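Local coordinates for E3 SUMO-protein ligase SIZ2 (Saccharomyces cerevisiae, PDB 6U75) that promotes the attachment of SUMO to target proteins as a PIAS-family E3 ligase, here as a piece holding its PINIT and zinc-binding SP-RING domains, at residues L183-P197 with V244-V258. Residues are numbered along the deposited sequence; the frame is centred on the assembly and turned at random.
Sequences LSLQCPISCTRMKYP and VDNIIQNCNEDVEQV
Arg-193 pushes its guanidinium among the backbone carbonyls at and after the end of helix 242-249, its end sliding past Ile-248 in the opposite direction, NE 3.6 Å from Ile-248 CG2. With CG anti to the backbone N (chi1 177°) and a bend at chi2, the group reaches Cys-251 O, to which NH2 gives a weak hydrogen bond of 2.9 Å; NH1 gives another weak one to Val-255 O, at the edge near the plane. NH2 also lies 2.7 Å from Ile-248 O. Over one face stands Glu-253, whose OE1 forms a long salt bridge of 3.7 Å with NE; the oxygen is well out of the plane, so charge alone acts. A leucine in place of Arg-193 would probably leave the Cys-251 and Val-255 carbonyls without the guanidinium's N-H groups and Glu-253 without its opposite charge.

Leu-185 forks between helix and strand: CD2 sits 3.9 Å from both Ile-247 CG2 and Ile-248 CG1, while CD1 lies 4.2 Å from Val-258 CG2. Leu-183 meets Ile-247 tip to tip, CD2 to CD1 3.7 Å. The backbones pair antiparallel: Leu-183 N donates a hydrogen bond to Val-258 O (N-H...O angle 160°), in the carbonyl plane, and Leu-185 N bonds Glu-256 O. Pro-197 CB packs on Val-244 CG1.

Both segments belong to the predicted SP-RING finger, packing beside its zinc site, with the Met-194 side chain about 12 Å from the zinc ion. Strand 257-260 lies between 181-184 and 266-268, whose Trp-266 touches Ile-247, Cys-251 and Val-258, while Cys-208 touches Met-194, Pro-197 and Val-244.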
ATOM      1  N   LEU A 183      -6.912  -9.720  25.560  1.00 69.55           N
ATOM      2  CA  LEU A 183      -6.042  -8.973  24.663  1.00 51.78           C
ATOM      3  C   LEU A 183      -4.978  -9.920  24.121  1.00 56.83           C
ATOM      4  O   LEU A 183      -4.221 -10.515  24.895  1.00 48.73           O
ATOM      5  CB  LEU A 183      -5.392  -7.797  25.394  1.00 49.82           C
ATOM      6  CG  LEU A 183      -4.271  -7.057  24.660  1.00 40.03           C
ATOM      7  CD1 LEU A 183      -4.810  -6.330  23.441  1.00 45.20           C
ATOM      8  CD2 LEU A 183      -3.569  -6.091  25.599  1.00 52.88           C
ATOM      9  N   SER A 184      -4.926 -10.062  22.801  1.00 54.26           N
ATOM     10  CA  SER A 184      -3.927 -10.904  22.163  1.00 40.24           C
ATOM     11  C   SER A 184      -2.648 -10.114  21.925  1.00 40.85           C
ATOM     12  O   SER A 184      -2.689  -8.963  21.479  1.00 50.70           O
ATOM     13  CB  SER A 184      -4.451 -11.457  20.836  1.00 53.95           C
ATOM     14  OG  SER A 184      -3.420 -12.117  20.121  1.00 49.11           O
ATOM     15  N   LEU A 185      -1.515 -10.734  22.237  1.00 39.08           N
ATOM     16  CA  LEU A 185      -0.211 -10.174  21.914  1.00 39.65           C
ATOM     17  C   LEU A 185       0.285 -10.619  20.546  1.00 48.44           C
ATOM     18  O   LEU A 185       1.417 -10.289  20.175  1.00 41.70           O
ATOM     19  CB  LEU A 185       0.816 -10.563  22.982  1.00 40.89           C
ATOM     20  CG  LEU A 185       0.493 -10.150  24.419  1.00 53.92           C
ATOM     21  CD1 LEU A 185       1.672 -10.447  25.333  1.00 44.33           C
ATOM     22  CD2 LEU A 185       0.111  -8.679  24.492  1.00 53.32           C
ATOM     23  N   GLN A 186      -0.530 -11.352  19.794  1.00 45.00           N
ATOM     24  CA  GLN A 186      -0.155 -11.868  18.487  1.00 41.67           C
ATOM     25  C   GLN A 186      -0.699 -10.968  17.386  1.00 34.63           C
ATOM     26  O   GLN A 186      -1.724 -10.300  17.550  1.00 33.39           O
ATOM     27  CB  GLN A 186      -0.680 -13.293  18.297  1.00 39.64           C
ATOM     28  CG  GLN A 186      -0.309 -14.243  19.420  1.00 47.60           C
ATOM     29  CD  GLN A 186       1.188 -14.336  19.633  1.00 46.75           C
ATOM     30  OE1 GLN A 186       1.748 -13.657  20.493  1.00 43.78           O
ATOM     31  NE2 GLN A 186       1.846 -15.181  18.849  1.00 48.08           N
ATOM     32  N   CYS A 187       0.002 -10.958  16.265  1.00 35.54           N
ATOM     33  CA  CYS A 187      -0.415 -10.182  15.104  1.00 30.02           C
ATOM     34  C   CYS A 187      -1.403 -10.989  14.267  1.00 37.17           C
ATOM     35  O   CYS A 187      -1.169 -12.179  14.024  1.00 36.39           O
ATOM     36  CB  CYS A 187       0.788  -9.804  14.254  1.00 35.11           C
ATOM     37  SG  CYS A 187       0.387  -8.879  12.765  1.00 36.88           S
ATOM     38  N   PRO A 188      -2.514 -10.400  13.818  1.00 31.34           N
ATOM     39  CA  PRO A 188      -3.432 -11.167  12.962  1.00 32.53           C
ATOM     40  C   PRO A 188      -2.812 -11.574  11.640  1.00 38.49           C
ATOM     41  O   PRO A 188      -3.175 -12.620  11.086  1.00 54.09           O
ATOM     42  CB  PRO A 188      -4.613 -10.206  12.753  1.00 36.24           C
ATOM     43  CG  PRO A 188      -4.469  -9.156  13.796  1.00 49.83           C
ATOM     44  CD  PRO A 188      -3.006  -9.036  14.063  1.00 35.76           C
ATOM     45  N   ILE A 189      -1.881 -10.776  11.118  1.00 43.73           N
ATOM     46  CA  ILE A 189      -1.310 -11.047   9.803  1.00 33.89           C
ATOM     47  C   ILE A 189      -0.207 -12.092   9.899  1.00 33.02           C
ATOM     48  O   ILE A 189      -0.216 -13.096   9.177  1.00 40.67           O
ATOM     49  CB  ILE A 189      -0.793  -9.739   9.174  1.00 32.29           C
ATOM     50  CG1 ILE A 189      -1.911  -8.692   9.135  1.00 45.99           C
ATOM     51  CG2 ILE A 189      -0.249  -9.998   7.773  1.00 26.65           C
ATOM     52  CD1 ILE A 189      -1.472  -7.346   8.595  1.00 41.07           C
ATOM     53  N   SER A 190       0.759 -11.876  10.791  1.00 26.35           N
ATOM     54  CA  SER A 190       1.923 -12.746  10.880  1.00 30.67           C
ATOM     55  C   SER A 190       1.702 -13.956  11.775  1.00 40.98           C
ATOM     56  O   SER A 190       2.434 -14.944  11.646  1.00 34.39           O
ATOM     57  CB  SER A 190       3.128 -11.956  11.399  1.00 31.53           C
ATOM     58  OG  SER A 190       3.010 -11.687  12.784  1.00 40.27           O
ATOM     59  N   CYS A 191       0.719 -13.906  12.674  1.00 36.39           N
ATOM     60  CA  CYS A 191       0.473 -14.991  13.619  1.00 30.95           C
ATOM     61  C   CYS A 191       1.676 -15.214  14.527  1.00 39.63           C
ATOM     62  O   CYS A 191       1.935 -16.332  14.977  1.00 38.63           O
ATOM     63  CB  CYS A 191       0.106 -16.286  12.892  1.00 33.24           C
ATOM     64  SG  CYS A 191      -1.308 -16.120  11.780  1.00 45.27           S
ATOM     65  N   THR A 192       2.424 -14.146  14.791  1.00 40.43           N
ATOM     66  CA  THR A 192       3.578 -14.178  15.673  1.00 39.41           C
ATOM     67  C   THR A 192       3.472 -13.027  16.663  1.00 37.55           C
ATOM     68  O   THR A 192       2.646 -12.121  16.514  1.00 33.37           O
ATOM     69  CB  THR A 192       4.894 -14.082  14.888  1.00 29.63           C
ATOM     70  OG1 THR A 192       4.937 -12.842  14.170  1.00 51.04           O
ATOM     71  CG2 THR A 192       5.021 -15.236  13.907  1.00 40.74           C
ATOM     72  N   ARG A 193       4.321 -13.070  17.683  1.00 27.86           N
ATOM     73  CA  ARG A 193       4.323 -12.026  18.698  1.00 35.00           C
ATOM     74  C   ARG A 193       4.622 -10.673  18.062  1.00 32.97           C
ATOM     75  O   ARG A 193       5.620 -10.511  17.353  1.00 35.16           O
ATOM     76  CB  ARG A 193       5.353 -12.351  19.777  1.00 34.78           C
ATOM     77  CG  ARG A 193       5.497 -11.291  20.853  1.00 39.75           C
ATOM     78  CD  ARG A 193       5.440 -11.907  22.242  1.00 58.26           C
ATOM     79  NE  ARG A 193       6.070 -11.057  23.247  1.00 55.16           N
ATOM     80  CZ  ARG A 193       5.908 -11.202  24.559  1.00 60.91           C
ATOM     81  NH1 ARG A 193       5.124 -12.160  25.035  1.00 66.62           N
ATOM     82  NH2 ARG A 193       6.527 -10.381  25.396  1.00 70.98           N
ATOM     83  N   MET A 194       3.749  -9.702  18.316  1.00 26.29           N
ATOM     84  CA  MET A 194       3.924  -8.377  17.741  1.00 27.44           C
ATOM     85  C   MET A 194       5.203  -7.734  18.256  1.00 28.17           C
ATOM     86  O   MET A 194       5.557  -7.866  19.431  1.00 34.08           O
ATOM     87  CB  MET A 194       2.727  -7.487  18.079  1.00 34.11           C
ATOM     88  CG  MET A 194       1.487  -7.773  17.255  1.00 43.49           C
ATOM     89  SD  MET A 194       0.113  -6.687  17.671  1.00 38.27           S
ATOM     90  CE  MET A 194      -0.261  -7.239  19.333  1.00 29.00           C
ATOM     91  N   LYS A 195       5.898  -7.034  17.363  1.00 27.53           N
ATOM     92  CA  LYS A 195       7.040  -6.212  17.739  1.00 31.35           C
ATOM     93  C   LYS A 195       6.715  -4.726  17.750  1.00 26.88           C
ATOM     94  O   LYS A 195       7.267  -3.989  18.573  1.00 40.68           O
ATOM     95  CB  LYS A 195       8.216  -6.465  16.788  1.00 27.12           C
ATOM     96  CG  LYS A 195       8.824  -7.855  16.925  1.00 34.20           C
ATOM     97  CD  LYS A 195      10.334  -7.846  16.709  1.00 38.67           C
ATOM     98  CE  LYS A 195      10.702  -7.913  15.237  1.00 51.79           C
ATOM     99  NZ  LYS A 195      10.510  -9.282  14.680  1.00 43.52           N
ATOM    100  N   TYR A 196       5.823  -4.277  16.870  1.00 26.16           N
ATOM    101  CA  TYR A 196       5.435  -2.871  16.762  1.00 26.47           C
ATOM    102  C   TYR A 196       3.913  -2.780  16.786  1.00 25.77           C
ATOM    103  O   TYR A 196       3.274  -2.528  15.758  1.00 23.43           O
ATOM    104  CB  TYR A 196       6.002  -2.247  15.486  1.00 27.35           C
ATOM    105  CG  TYR A 196       7.431  -2.643  15.191  1.00 34.11           C
ATOM    106  CD1 TYR A 196       8.490  -2.067  15.881  1.00 31.28           C
ATOM    107  CD2 TYR A 196       7.723  -3.588  14.216  1.00 28.46           C
ATOM    108  CE1 TYR A 196       9.798  -2.423  15.612  1.00 24.87           C
ATOM    109  CE2 TYR A 196       9.028  -3.950  13.938  1.00 30.47           C
ATOM    110  CZ  TYR A 196      10.061  -3.365  14.640  1.00 31.62           C
ATOM    111  OH  TYR A 196      11.362  -3.720  14.368  1.00 32.41           O
ATOM    112  N   PRO A 197       3.298  -2.980  17.952  1.00 26.87           N
ATOM    113  CA  PRO A 197       1.827  -2.977  18.024  1.00 31.43           C
ATOM    114  C   PRO A 197       1.275  -1.594  17.715  1.00 26.73           C
ATOM    115  O   PRO A 197       1.529  -0.635  18.445  1.00 42.38           O
ATOM    116  CB  PRO A 197       1.541  -3.396  19.470  1.00 34.52           C
ATOM    117  CG  PRO A 197       2.762  -3.000  20.224  1.00 39.11           C
ATOM    118  CD  PRO A 197       3.915  -3.176  19.275  1.00 32.42           C
ATOM    119  N   VAL A 244      -0.253  -1.735  24.819  1.00 51.69           N
ATOM    120  CA  VAL A 244       0.132  -3.070  24.373  1.00 46.26           C
ATOM    121  C   VAL A 244       1.649  -3.184  24.287  1.00 38.90           C
ATOM    122  O   VAL A 244       2.224  -4.239  24.573  1.00 48.86           O
ATOM    123  CB  VAL A 244      -0.533  -3.394  23.022  1.00 40.63           C
ATOM    124  CG1 VAL A 244      -0.188  -4.812  22.588  1.00 41.44           C
ATOM    125  CG2 VAL A 244      -2.040  -3.206  23.109  1.00 37.27           C
ATOM    126  N   ASP A 245       2.318  -2.102  23.886  1.00 45.53           N
ATOM    127  CA  ASP A 245       3.774  -2.130  23.800  1.00 52.53           C
ATOM    128  C   ASP A 245       4.399  -2.396  25.165  1.00 51.69           C
ATOM    129  O   ASP A 245       5.318  -3.214  25.287  1.00 60.88           O
ATOM    130  CB  ASP A 245       4.288  -0.813  23.220  1.00 53.13           C
ATOM    131  CG  ASP A 245       5.797  -0.779  23.101  1.00 53.68           C
ATOM    132  OD1 ASP A 245       6.343  -1.512  22.249  1.00 41.07           O
ATOM    133  OD2 ASP A 245       6.437  -0.020  23.860  1.00 67.22           O
ATOM    134  N   ASN A 246       3.908  -1.717  26.204  1.00 56.30           N
ATOM    135  CA  ASN A 246       4.438  -1.941  27.543  1.00 57.05           C
ATOM    136  C   ASN A 246       4.089  -3.336  28.045  1.00 53.86           C
ATOM    137  O   ASN A 246       4.896  -3.973  28.732  1.00 66.79           O
ATOM    138  CB  ASN A 246       3.907  -0.879  28.504  1.00 53.20           C
ATOM    139  CG  ASN A 246       4.359   0.519  28.133  1.00 55.14           C
ATOM    140  OD1 ASN A 246       5.291   0.694  27.348  1.00 69.37           O
ATOM    141  ND2 ASN A 246       3.703   1.524  28.702  1.00 54.11           N
ATOM    142  N   ILE A 247       2.893  -3.829  27.715  1.00 54.68           N
ATOM    143  CA  ILE A 247       2.538  -5.190  28.114  1.00 48.53           C
ATOM    144  C   ILE A 247       3.498  -6.191  27.484  1.00 42.18           C
ATOM    145  O   ILE A 247       3.926  -7.155  28.130  1.00 54.20           O
ATOM    146  CB  ILE A 247       1.075  -5.498  27.748  1.00 48.27           C
ATOM    147  CG1 ILE A 247       0.135  -4.657  28.615  1.00 47.02           C
ATOM    148  CG2 ILE A 247       0.785  -6.991  27.919  1.00 47.14           C
ATOM    149  CD1 ILE A 247      -1.336  -4.897  28.352  1.00 59.31           C
ATOM    150  N   ILE A 248       3.855  -5.978  26.216  1.00 47.27           N
ATOM    151  CA  ILE A 248       4.757  -6.903  25.536  1.00 57.09           C
ATOM    152  C   ILE A 248       6.161  -6.806  26.117  1.00 64.94           C
ATOM    153  O   ILE A 248       6.815  -7.826  26.370  1.00 60.05           O
ATOM    154  CB  ILE A 248       4.756  -6.636  24.021  1.00 52.87           C
ATOM    155  CG1 ILE A 248       3.387  -6.960  23.422  1.00 49.15           C
ATOM    156  CG2 ILE A 248       5.846  -7.458  23.340  1.00 46.19           C
ATOM    157  CD1 ILE A 248       3.216  -6.482  21.994  1.00 32.27           C
ATOM    158  N   GLN A 249       6.655  -5.584  26.334  1.00 67.85           N
ATOM    159  CA  GLN A 249       8.007  -5.417  26.855  1.00 61.31           C
ATOM    160  C   GLN A 249       8.161  -5.995  28.256  1.00 60.20           C
ATOM    161  O   GLN A 249       9.294  -6.204  28.705  1.00 59.25           O
ATOM    162  CB  GLN A 249       8.391  -3.937  26.862  1.00 62.05           C
ATOM    163  CG  GLN A 249       8.543  -3.326  25.477  1.00 70.10           C
ATOM    164  CD  GLN A 249       9.659  -3.966  24.675  1.00 77.44           C
ATOM    165  OE1 GLN A 249       9.521  -5.084  24.179  1.00 79.73           O
ATOM    166  NE2 GLN A 249      10.777  -3.258  24.547  1.00 74.93           N
ATOM    167  N   ASN A 250       7.059  -6.258  28.952  1.00 51.67           N
ATOM    168  CA  ASN A 250       7.077  -6.801  30.304  1.00 64.46           C
ATOM    169  C   ASN A 250       6.387  -8.159  30.348  1.00 69.71           C
ATOM    170  O   ASN A 250       5.635  -8.471  31.275  1.00 52.73           O
ATOM    171  CB  ASN A 250       6.426  -5.827  31.282  1.00 65.98           C
ATOM    172  CG  ASN A 250       7.023  -4.434  31.200  1.00 65.12           C
ATOM    173  OD1 ASN A 250       6.321  -3.460  30.924  1.00 67.35           O
ATOM    174  ND2 ASN A 250       8.327  -4.334  31.432  1.00 70.17           N
ATOM    175  N   CYS A 251       6.638  -8.984  29.332  1.00 64.99           N
ATOM    176  CA  CYS A 251       6.090 -10.330  29.254  1.00 53.55           C
ATOM    177  C   CYS A 251       7.119 -11.255  28.624  1.00 67.79           C
ATOM    178  O   CYS A 251       7.987 -10.818  27.864  1.00 63.75           O
ATOM    179  CB  CYS A 251       4.791 -10.376  28.436  1.00 59.93           C
ATOM    180  SG  CYS A 251       3.282 -10.208  29.414  1.00 69.68           S
ATOM    181  N   ASN A 252       7.011 -12.539  28.949  1.00 68.81           N
ATOM    182  CA  ASN A 252       7.873 -13.555  28.368  1.00 68.06           C
ATOM    183  C   ASN A 252       7.290 -14.045  27.049  1.00 63.97           C
ATOM    184  O   ASN A 252       6.070 -14.088  26.864  1.00 54.61           O
ATOM    185  CB  ASN A 252       8.055 -14.727  29.333  1.00 68.88           C
ATOM    186  CG  ASN A 252       8.814 -14.336  30.588  1.00 71.99           C
ATOM    187  OD1 ASN A 252       9.794 -13.593  30.529  1.00 82.13           O
ATOM    188  ND2 ASN A 252       8.359 -14.832  31.733  1.00 73.86           N
ATOM    189  N   GLU A 253       8.183 -14.422  26.129  1.00 68.89           N
ATOM    190  CA  GLU A 253       7.769 -14.834  24.791  1.00 62.69           C
ATOM    191  C   GLU A 253       6.655 -15.874  24.813  1.00 62.76           C
ATOM    192  O   GLU A 253       5.897 -15.977  23.842  1.00 60.66           O
ATOM    193  CB  GLU A 253       8.972 -15.397  24.026  1.00 63.01           C
ATOM    194  CG  GLU A 253      10.141 -14.432  23.866  1.00 75.25           C
ATOM    195  CD  GLU A 253       9.812 -13.249  22.975  1.00 83.77           C
ATOM    196  OE1 GLU A 253       9.619 -12.135  23.508  1.00 80.41           O
ATOM    197  OE2 GLU A 253       9.742 -13.435  21.741  1.00 76.26           O
ATOM    198  N   ASP A 254       6.534 -16.644  25.896  1.00 66.68           N
ATOM    199  CA  ASP A 254       5.554 -17.725  25.933  1.00 68.74           C
ATOM    200  C   ASP A 254       4.124 -17.209  25.832  1.00 55.56           C
ATOM    201  O   ASP A 254       3.255 -17.897  25.285  1.00 63.08           O
ATOM    202  CB  ASP A 254       5.726 -18.536  27.219  1.00 66.41           C
ATOM    203  CG  ASP A 254       4.683 -19.628  27.364  1.00 86.13           C
ATOM    204  OD1 ASP A 254       4.765 -20.634  26.628  1.00 86.73           O
ATOM    205  OD2 ASP A 254       3.780 -19.480  28.214  1.00 78.74           O
ATOM    206  N   VAL A 255       3.859 -16.011  26.343  1.00 64.12           N
ATOM    207  CA  VAL A 255       2.488 -15.530  26.481  1.00 58.05           C
ATOM    208  C   VAL A 255       1.952 -15.099  25.123  1.00 49.26           C
ATOM    209  O   VAL A 255       2.596 -14.329  24.400  1.00 47.33           O
ATOM    210  CB  VAL A 255       2.419 -14.375  27.494  1.00 54.41           C
ATOM    211  CG1 VAL A 255       0.995 -13.853  27.602  1.00 64.02           C
ATOM    212  CG2 VAL A 255       2.929 -14.833  28.852  1.00 43.23           C
ATOM    213  N   GLU A 256       0.763 -15.595  24.777  1.00 40.48           N
ATOM    214  CA  GLU A 256       0.062 -15.207  23.560  1.00 45.07           C
ATOM    215  C   GLU A 256      -1.178 -14.368  23.821  1.00 51.60           C
ATOM    216  O   GLU A 256      -1.559 -13.569  22.963  1.00 57.78           O
ATOM    217  CB  GLU A 256      -0.354 -16.449  22.761  1.00 50.01           C
ATOM    218  CG  GLU A 256       0.770 -17.438  22.502  1.00 57.75           C
ATOM    219  CD  GLU A 256       0.320 -18.620  21.664  1.00 54.93           C
ATOM    220  OE1 GLU A 256       0.624 -18.647  20.453  1.00 47.19           O
ATOM    221  OE2 GLU A 256      -0.351 -19.517  22.216  1.00 69.84           O
ATOM    222  N   GLN A 257      -1.816 -14.537  24.977  1.00 54.26           N
ATOM    223  CA  GLN A 257      -3.000 -13.780  25.356  1.00 51.27           C
ATOM    224  C   GLN A 257      -2.795 -13.196  26.746  1.00 52.82           C
ATOM    225  O   GLN A 257      -1.861 -13.557  27.466  1.00 55.93           O
ATOM    226  CB  GLN A 257      -4.261 -14.655  25.333  1.00 60.02           C
ATOM    227  CG  GLN A 257      -4.690 -15.102  23.947  1.00 65.70           C
ATOM    228  CD  GLN A 257      -6.059 -15.756  23.947  1.00 80.15           C
ATOM    229  OE1 GLN A 257      -6.495 -16.311  24.957  1.00 69.91           O
ATOM    230  NE2 GLN A 257      -6.748 -15.685  22.814  1.00 73.74           N
ATOM    231  N   VAL A 258      -3.688 -12.279  27.121  1.00 56.33           N
ATOM    232  CA  VAL A 258      -3.646 -11.649  28.434  1.00 56.03           C
ATOM    233  C   VAL A 258      -5.065 -11.261  28.825  1.00 65.12           C
ATOM    234  O   VAL A 258      -5.888 -10.909  27.976  1.00 55.74           O
ATOM    235  CB  VAL A 258      -2.703 -10.422  28.441  1.00 55.02           C
ATOM    236  CG1 VAL A 258      -2.887  -9.619  29.704  1.00 58.22           C
ATOM    237  CG2 VAL A 258      -1.249 -10.860  28.305  1.00 55.73           C
TER